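Local coordinates for periplasmic binding protein/LacI transcriptional regulator (Alkaliphilus metalliredigens, PDB 3CTP) that binds the sugar beta-D-xylulofuranose between the two lobes of a periplasmic-binding-protein-like domain and probably regulates transcription as a DNA-binding LacI-family repressor, at residues F238-A243 and L279-Q284. Numbering follows the deposited sequence.
Sequences FNDIAA and LTTINQ. With XLF (beta-D-xylulofuranose), chain C.
A short, buried hydrogen bond ties the first turn of a helix to a strand beyond it: Thr-281 OG1 donates to Asp-240 OD1 at 2.6 Å, and OD1 receives it on its syn lone pair, the side of OD2. The two side chains meet at about a right angle, and with chi1 at -172° the threonine hydroxyl lies anti to its own backbone N and reaches the acid. The other carboxylate oxygen, OD2, accepts from Ser-269 N, so both oxygens are held and the group's rotation is fixed. The CD2 methyl of Leu-279 comes against the Asp-240 carboxylate, 3.4 Å from OD1, and packs on Ala-243 CB at 3.9 Å, one helical turn on from the N-cap. That cap is Asn-239, whose OD1 takes the N-H of Ala-242 at 2.8 Å while its ND2 points the other way and donates to O5 of the sugar at 3.1 Å. From the far end of 279-284, Gln-284 NE2 gives a hydrogen bond to sugar O3 (3.0 Å, 152° at the hydrogen) and another to Asp-267 OD1, so the ligand bridges the two segments. Helix 240-252 begins beside the sugar, just after strand 234-237 of the four-stranded parallel sheet, and faces strand 281-283, the outermost strand of the larger, mixed sheet, which pairs antiparallel with strand 311-318.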
loop_
_atom_site.group_PDB
_atom_site.type_symbol
_atom_site.label_atom_id
_atom_site.label_comp_id
_atom_site.label_asym_id
_atom_site.label_seq_id
_atom_site.Cartn_x
_atom_site.Cartn_y
_atom_site.Cartn_z
ATOM N N PHE A 238 -17.023 -4.219 -3.421
ATOM C CA PHE A 238 -17.008 -2.751 -3.390
ATOM C C PHE A 238 -15.689 -2.093 -3.755
ATOM O O PHE A 238 -15.684 -0.914 -4.135
ATOM C CB PHE A 238 -17.509 -2.224 -2.026
ATOM C CG PHE A 238 -16.587 -2.539 -0.861
ATOM C CD1 PHE A 238 -15.626 -1.610 -0.451
ATOM C CD2 PHE A 238 -16.725 -3.719 -0.141
ATOM C CE1 PHE A 238 -14.811 -1.908 0.621
ATOM C CE2 PHE A 238 -15.918 -4.012 0.945
ATOM C CZ PHE A 238 -14.960 -3.095 1.327
ATOM N N ASN A 239 -14.558 -2.785 -3.599
ATOM C CA ASN A 239 -13.319 -2.250 -4.169
ATOM C C ASN A 239 -12.353 -3.349 -4.502
ATOM O O ASN A 239 -12.627 -4.524 -4.232
ATOM C CB ASN A 239 -12.682 -1.142 -3.293
ATOM C CG ASN A 239 -12.123 -1.654 -2.001
ATOM O OD1 ASN A 239 -11.900 -2.843 -1.845
ATOM N ND2 ASN A 239 -11.886 -0.739 -1.036
ATOM N N ASP A 240 -11.271 -2.990 -5.189
ATOM C CA ASP A 240 -10.371 -4.007 -5.712
ATOM C C ASP A 240 -9.612 -4.750 -4.620
ATOM O O ASP A 240 -9.396 -5.950 -4.736
ATOM C CB ASP A 240 -9.350 -3.421 -6.703
ATOM C CG ASP A 240 -9.976 -2.992 -8.013
ATOM O OD1 ASP A 240 -11.135 -3.360 -8.307
ATOM O OD2 ASP A 240 -9.269 -2.281 -8.775
ATOM N N ILE A 241 -9.182 -4.036 -3.579
ATOM C CA ILE A 241 -8.423 -4.730 -2.511
ATOM C C ILE A 241 -9.333 -5.705 -1.742
ATOM O O ILE A 241 -8.918 -6.826 -1.416
ATOM C CB ILE A 241 -7.648 -3.722 -1.601
ATOM C CG1 ILE A 241 -6.767 -4.467 -0.592
ATOM C CG2 ILE A 241 -8.592 -2.746 -0.944
ATOM C CD1 ILE A 241 -5.629 -5.222 -1.253
ATOM N N ALA A 242 -10.584 -5.320 -1.491
ATOM C CA ALA A 242 -11.519 -6.280 -0.888
ATOM C C ALA A 242 -11.760 -7.456 -1.855
ATOM O O ALA A 242 -11.850 -8.617 -1.455
ATOM C CB ALA A 242 -12.835 -5.570 -0.548
ATOM N N ALA A 243 -11.871 -7.166 -3.147
ATOM C CA ALA A 243 -12.073 -8.265 -4.123
ATOM C C ALA A 243 -10.912 -9.258 -4.069
ATOM O O ALA A 243 -11.114 -10.464 -4.215
ATOM C CB ALA A 243 -12.187 -7.710 -5.564
ATOM N N LEU A 279 -8.236 -8.713 -12.595
ATOM C CA LEU A 279 -9.565 -8.375 -12.097
ATOM C C LEU A 279 -10.319 -7.393 -12.993
ATOM O O LEU A 279 -9.867 -6.271 -13.219
ATOM C CB LEU A 279 -9.399 -7.730 -10.707
ATOM C CG LEU A 279 -10.654 -7.259 -9.984
ATOM C CD1 LEU A 279 -11.577 -8.410 -9.672
ATOM C CD2 LEU A 279 -10.211 -6.607 -8.687
ATOM N N THR A 280 -11.490 -7.791 -13.478
ATOM C CA THR A 280 -12.390 -6.839 -14.119
ATOM C C THR A 280 -12.836 -5.826 -13.074
ATOM O O THR A 280 -13.107 -6.187 -11.914
ATOM C CB THR A 280 -13.604 -7.571 -14.668
ATOM O OG1 THR A 280 -13.158 -8.453 -15.704
ATOM C CG2 THR A 280 -14.642 -6.585 -15.211
ATOM N N THR A 281 -12.899 -4.563 -13.459
ATOM C CA THR A 281 -13.116 -3.528 -12.444
ATOM C C THR A 281 -13.688 -2.277 -13.087
ATOM O O THR A 281 -13.879 -2.218 -14.297
ATOM C CB THR A 281 -11.792 -3.227 -11.688
ATOM O OG1 THR A 281 -12.043 -2.348 -10.575
ATOM C CG2 THR A 281 -10.783 -2.584 -12.642
ATOM N N ILE A 282 -14.016 -1.301 -12.257
ATOM C CA ILE A 282 -14.471 -0.003 -12.716
ATOM C C ILE A 282 -13.359 0.983 -12.388
ATOM O O ILE A 282 -12.915 1.112 -11.242
ATOM C CB ILE A 282 -15.737 0.458 -11.966
ATOM C CG1 ILE A 282 -16.858 -0.595 -12.072
ATOM C CG2 ILE A 282 -16.204 1.823 -12.510
ATOM C CD1 ILE A 282 -17.344 -0.853 -13.524
ATOM N N ASN A 283 -12.889 1.679 -13.410
ATOM C CA ASN A 283 -11.822 2.647 -13.249
ATOM C C ASN A 283 -12.236 3.918 -12.534
ATOM O O ASN A 283 -13.153 4.600 -12.990
ATOM C CB ASN A 283 -11.319 3.058 -14.649
ATOM C CG ASN A 283 -10.091 3.936 -14.598
ATOM O OD1 ASN A 283 -8.992 3.455 -14.282
ATOM N ND2 ASN A 283 -10.254 5.231 -14.929
ATOM N N GLN A 284 -11.537 4.265 -11.441
ATOM C CA GLN A 284 -11.556 5.652 -10.953
ATOM C C GLN A 284 -10.401 6.421 -11.554
ATOM O O GLN A 284 -9.255 5.927 -11.542
ATOM C CB GLN A 284 -11.398 5.702 -9.426
ATOM C CG GLN A 284 -12.554 5.118 -8.660
ATOM C CD GLN A 284 -12.577 5.637 -7.236
ATOM O OE1 GLN A 284 -12.832 6.813 -7.019
ATOM N NE2 GLN A 284 -12.360 4.748 -6.250
HETATM O O4 XLF C . -14.597 4.726 -0.381
HETATM C C4 XLF C . -14.369 3.921 -1.540
HETATM C C5 XLF C . -14.196 2.483 -1.072
HETATM O O5 XLF C . -12.807 2.179 -1.237
HETATM C C3 XLF C . -13.041 4.272 -2.190
HETATM O O3 XLF C . -13.223 4.973 -3.427
HETATM C C2 XLF C . -12.442 2.909 -2.405
HETATM O O2 XLF C . -13.022 2.269 -3.561
HETATM C C1 XLF C . -10.931 2.940 -2.510
HETATM O O1 XLF C . -10.435 1.596 -2.589
#